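Local coordinates for BIFUNCTIONAL PROTEIN Proline utilization A (PutA) (Corynebacterium freiburgense, PDB 5UX5), which probably oxidises proline to glutamate in two steps, joining an FAD-dependent proline dehydrogenase to an NAD-linked aldehyde dehydrogenase in one chain, at residues A522-A527 with Y566-A571; A528-N533 with R635-G640. One frame throughout, in Å; residues are numbered along the deposited sequence.

Overall arrangement
Contacts 1 and 2 share one helix, 517-533, and illustrate how a single helix can join two others by successive turns. Contact 1 (522-527 with 566-571) sets it against helix 550-574, and contact 2 (528-533 with 635-640) against the end of helix 624-636. Their centres are 11 Å apart, and they meet where Ala527 N lies 3.5 Å from Ala637 CB. Helix 599-611 binds them further, Phe606 touching both Leu524 and Leu531. Both contacts belong to the aldehyde dehydrogenase part, whose NAD pocket is built from residues between 591 and 821; FAD occupies the separate proline dehydrogenase barrel.

Contact 1. Residues A522-A527 with Y566-A571; sequences ALLQRA and YYARCA
Leu524 and Gln525, neighbours on helix 517-533, hold the methyl group of Ala568 between their side chains in a helix-helix packing contact of the aldehyde dehydrogenase region. The small alanine side chain is consistent with the close approach of the helices: the CA atoms of Leu524 and Ala568 are 6.1 Å apart, and the two segments together bury 150 Å². Leu524 and Ala568 aim their CB atoms at each other, and these meet at 4.0 Å. One branch of the leucine, CD1, reaches alongside the opposing backbone: CG is anti to the carbonyl carbon (chi1 -71°), which carries CD1 past the methyl group to within 4.0 Å of Ala568 CA. Leu524 is shared with a third helix, since it also packs on Phe606 and Ala610 of helix 599-611. Tyr567, next to the alanine, turns the end of its side chain from this interface, and its hydroxyl is hydrogen-bonded to Gly902 N. Gln525 flanks the methyl differently. A bend at chi2 (-70°) folds the amide back toward helix 550-574, where OE1 accepts a weak hydrogen bond from Arg565 NH2. One helix pair is thus joined by apolar packing at the leucine and by a light polar tether at the glutamine. Ala568 CB stands obliquely above the amide plane, out past the nitrogen end of the group, 3.8 Å from Gln525 NE2, in a van der Waals contact.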
# COMPACT_ATOMS: atom_id res chain seq x y z
N ALA A 522 -9.95 27.35 6.61
CA ALA A 522 -9.31 27.92 5.43
C ALA A 522 -7.80 27.81 5.51
O ALA A 522 -7.13 27.58 4.49
CB ALA A 522 -9.75 29.37 5.27
N LEU A 523 -7.23 28.02 6.70
CA LEU A 523 -5.80 27.87 6.85
C LEU A 523 -5.38 26.43 6.64
O LEU A 523 -4.38 26.16 5.95
CB LEU A 523 -5.35 28.35 8.23
CG LEU A 523 -5.35 29.86 8.46
CD1 LEU A 523 -4.88 30.15 9.84
CD2 LEU A 523 -4.49 30.56 7.47
N LEU A 524 -6.13 25.47 7.20
CA LEU A 524 -5.72 24.08 7.02
C LEU A 524 -5.78 23.67 5.55
O LEU A 524 -4.84 23.05 5.03
CB LEU A 524 -6.60 23.16 7.86
CG LEU A 524 -6.28 23.32 9.34
CD1 LEU A 524 -7.37 22.66 10.25
CD2 LEU A 524 -4.93 22.75 9.59
N GLN A 525 -6.84 24.08 4.84
CA GLN A 525 -6.98 23.71 3.45
C GLN A 525 -5.86 24.31 2.63
O GLN A 525 -5.27 23.65 1.77
CB GLN A 525 -8.34 24.15 2.92
CG GLN A 525 -9.56 23.43 3.53
CD GLN A 525 -9.67 21.97 3.11
OE1 GLN A 525 -8.90 21.49 2.27
NE2 GLN A 525 -10.64 21.27 3.68
N ARG A 526 -5.49 25.54 2.95
CA ARG A 526 -4.37 26.18 2.29
C ARG A 526 -3.06 25.49 2.65
O ARG A 526 -2.17 25.35 1.80
CB ARG A 526 -4.34 27.66 2.69
CG ARG A 526 -4.25 28.58 1.51
CD ARG A 526 -5.03 29.83 1.78
NE ARG A 526 -4.31 30.69 2.70
CZ ARG A 526 -4.89 31.31 3.72
NH1 ARG A 526 -6.20 31.15 3.94
NH2 ARG A 526 -4.16 32.08 4.51
N ALA A 527 -2.94 25.06 3.91
CA ALA A 527 -1.74 24.33 4.33
C ALA A 527 -1.59 23.05 3.54
O ALA A 527 -0.47 22.65 3.19
CB ALA A 527 -1.80 24.04 5.82
N TYR A 566 -8.50 16.27 6.39
CA TYR A 566 -9.38 15.49 7.26
C TYR A 566 -9.71 16.25 8.54
O TYR A 566 -10.87 16.35 8.92
CB TYR A 566 -8.73 14.15 7.59
CG TYR A 566 -9.64 13.25 8.37
CD1 TYR A 566 -10.75 12.71 7.78
CD2 TYR A 566 -9.39 12.92 9.70
CE1 TYR A 566 -11.60 11.87 8.45
CE2 TYR A 566 -10.26 12.05 10.41
CZ TYR A 566 -11.36 11.54 9.77
OH TYR A 566 -12.26 10.69 10.38
N TYR A 567 -8.69 16.78 9.23
CA TYR A 567 -8.96 17.46 10.50
C TYR A 567 -9.70 18.77 10.27
O TYR A 567 -10.41 19.23 11.16
CB TYR A 567 -7.68 17.69 11.32
CG TYR A 567 -7.01 16.40 11.82
CD1 TYR A 567 -7.76 15.28 12.16
CD2 TYR A 567 -5.63 16.31 11.92
CE1 TYR A 567 -7.14 14.10 12.59
CE2 TYR A 567 -5.00 15.13 12.37
CZ TYR A 567 -5.77 14.03 12.70
OH TYR A 567 -5.16 12.86 13.13
N ALA A 568 -9.55 19.37 9.09
CA ALA A 568 -10.40 20.51 8.73
C ALA A 568 -11.88 20.11 8.72
O ALA A 568 -12.71 20.79 9.32
CB ALA A 568 -9.98 21.08 7.38
N ARG A 569 -12.21 19.01 8.03
CA ARG A 569 -13.59 18.52 8.04
C ARG A 569 -14.04 18.21 9.46
O ARG A 569 -15.17 18.52 9.84
CB ARG A 569 -13.74 17.28 7.16
CG ARG A 569 -14.29 17.51 5.76
CD ARG A 569 -14.30 16.18 4.95
NE ARG A 569 -14.47 15.00 5.82
CZ ARG A 569 -14.61 13.74 5.40
NH1 ARG A 569 -14.61 13.44 4.09
NH2 ARG A 569 -14.76 12.77 6.30
N CYS A 570 -13.16 17.59 10.27
CA CYS A 570 -13.54 17.25 11.64
C CYS A 570 -13.85 18.48 12.45
O CYS A 570 -14.75 18.47 13.31
CB CYS A 570 -12.42 16.47 12.32
SG CYS A 570 -12.36 14.81 11.83
N ALA A 571 -13.10 19.56 12.23
CA ALA A 571 -13.32 20.77 13.00
C ALA A 571 -14.73 21.29 12.78
O ALA A 571 -15.42 21.70 13.73
CB ALA A 571 -12.27 21.81 12.62

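Contact 2. Residues A528-N533 with R635-G640; sequences ADELEN and RKAGIG
Glu530 OE1 accepts a hydrogen bond from within its own helix while its carboxylate lies against Lys636. Asn533 ND2, one turn further along, is the donor, 3.2 Å from Glu530 OE1. The bond is fairly straight, with an N-H...O angle of 157°. It leaves the asparagine almost in its amide plane but reaches the oxygen from well above the carboxylate plane. The opposite face of the same carboxylate is taken by a methylene group: Lys636 CB stands nearly straight above Glu530 CD, at 3.7 Å. The flat acid group is therefore sandwiched between an amide nitrogen and an aliphatic carbon. A bend at chi2 (-66°) lays it across the lysine, and the two side chains cross at about a right angle. Nearer the backbone, Glu530 CG approaches Ala637 CB at 4.2 Å, and the glutamate side chain also packs on Ala633 of helix 624-636. The partner segment is a helix ending in a Schellman motif. Gly638 takes the positive phi (102°) that turns the chain out of the helix, and its N is hydrogen-bonded to Arg635 O. Helix 624-636 is the crossover between parallel strands 614-618 and 644-646 of the Rossmann-type sheet, and Arg635 NH2 reaches the latter strand through Val644 O. Contact 2 thus packs helix 517-533 on the C-terminal end of the crossover helix of a beta-alpha-beta unit. Although the lysine and glutamate carry opposite charges, Lys636 NZ is 6.4 Å from Glu530 OE1, so any attraction between them is probably long-range, and the touching rests on van der Waals packing, of the carboxylate face on the lysine CB and of Glu530 CG on Ala637.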
# COMPACT_ATOMS: atom_id res chain seq x y z
N ALA A 528 -2.70 22.38 3.23
CA ALA A 528 -2.60 21.17 2.43
C ALA A 528 -2.21 21.49 0.99
O ALA A 528 -1.40 20.78 0.39
CB ALA A 528 -3.91 20.40 2.52
N ASP A 529 -2.74 22.58 0.42
CA ASP A 529 -2.32 22.98 -0.92
C ASP A 529 -0.83 23.28 -0.97
O ASP A 529 -0.14 22.86 -1.91
CB ASP A 529 -3.10 24.22 -1.39
CG ASP A 529 -4.56 23.91 -1.73
OD1 ASP A 529 -4.95 22.72 -1.73
OD2 ASP A 529 -5.31 24.87 -2.00
N GLU A 530 -0.31 24.00 0.05
CA GLU A 530 1.10 24.39 0.07
C GLU A 530 2.01 23.21 0.36
O GLU A 530 3.13 23.16 -0.16
CB GLU A 530 1.35 25.48 1.11
CG GLU A 530 0.73 26.83 0.80
CD GLU A 530 1.36 27.47 -0.41
OE1 GLU A 530 2.39 26.96 -0.91
OE2 GLU A 530 0.81 28.50 -0.87
N LEU A 531 1.57 22.26 1.17
CA LEU A 531 2.39 21.07 1.34
C LEU A 531 2.59 20.37 0.01
O LEU A 531 3.71 19.96 -0.31
CB LEU A 531 1.75 20.12 2.37
CG LEU A 531 1.92 20.54 3.82
CD1 LEU A 531 1.10 19.64 4.70
CD2 LEU A 531 3.37 20.43 4.17
N GLU A 532 1.52 20.27 -0.79
CA GLU A 532 1.61 19.62 -2.10
C GLU A 532 2.64 20.30 -3.00
O GLU A 532 3.41 19.63 -3.68
CB GLU A 532 0.23 19.59 -2.76
CG GLU A 532 0.15 18.74 -4.00
CD GLU A 532 0.53 17.28 -3.75
OE1 GLU A 532 1.70 16.93 -4.07
OE2 GLU A 532 -0.32 16.51 -3.23
N ASN A 533 2.70 21.65 -2.97
CA ASN A 533 3.63 22.42 -3.80
C ASN A 533 5.09 22.14 -3.45
O ASN A 533 5.96 22.28 -4.31
CB ASN A 533 3.35 23.91 -3.65
CG ASN A 533 1.98 24.30 -4.12
OD1 ASN A 533 1.37 23.62 -4.94
ND2 ASN A 533 1.45 25.38 -3.55
N ARG A 635 3.79 28.40 6.80
CA ARG A 635 3.97 29.85 6.73
C ARG A 635 3.41 30.39 5.42
O ARG A 635 2.64 31.37 5.43
CB ARG A 635 5.44 30.20 6.93
CG ARG A 635 5.99 29.71 8.27
CD ARG A 635 5.43 30.56 9.38
NE ARG A 635 6.01 30.29 10.69
CZ ARG A 635 5.33 29.85 11.74
NH1 ARG A 635 4.04 29.59 11.64
NH2 ARG A 635 5.93 29.66 12.89
N LYS A 636 3.71 29.74 4.29
CA LYS A 636 3.10 30.18 3.04
C LYS A 636 1.59 30.15 3.13
O LYS A 636 0.92 31.01 2.55
CB LYS A 636 3.59 29.33 1.86
CG LYS A 636 4.63 30.03 0.99
CD LYS A 636 5.48 29.06 0.14
CE LYS A 636 6.99 29.45 0.12
NZ LYS A 636 7.25 30.95 0.11
N ALA A 637 1.03 29.22 3.92
CA ALA A 637 -0.41 29.06 4.03
C ALA A 637 -1.08 30.12 4.89
O ALA A 637 -2.31 30.20 4.88
CB ALA A 637 -0.75 27.68 4.60
N GLY A 638 -0.32 30.93 5.61
CA GLY A 638 -0.88 31.90 6.52
C GLY A 638 -0.84 31.50 7.97
O GLY A 638 -1.32 32.25 8.82
N ILE A 639 -0.27 30.34 8.28
CA ILE A 639 -0.17 29.88 9.66
C ILE A 639 1.13 30.44 10.22
O ILE A 639 2.20 29.86 10.06
CB ILE A 639 -0.22 28.37 9.76
CG1 ILE A 639 -1.51 27.85 9.11
CG2 ILE A 639 -0.07 27.96 11.21
CD1 ILE A 639 -1.51 26.36 8.83
N GLY A 640 1.04 31.61 10.86
CA GLY A 640 2.20 32.36 11.28
C GLY A 640 2.65 32.05 12.70
O GLY A 640 2.17 31.12 13.36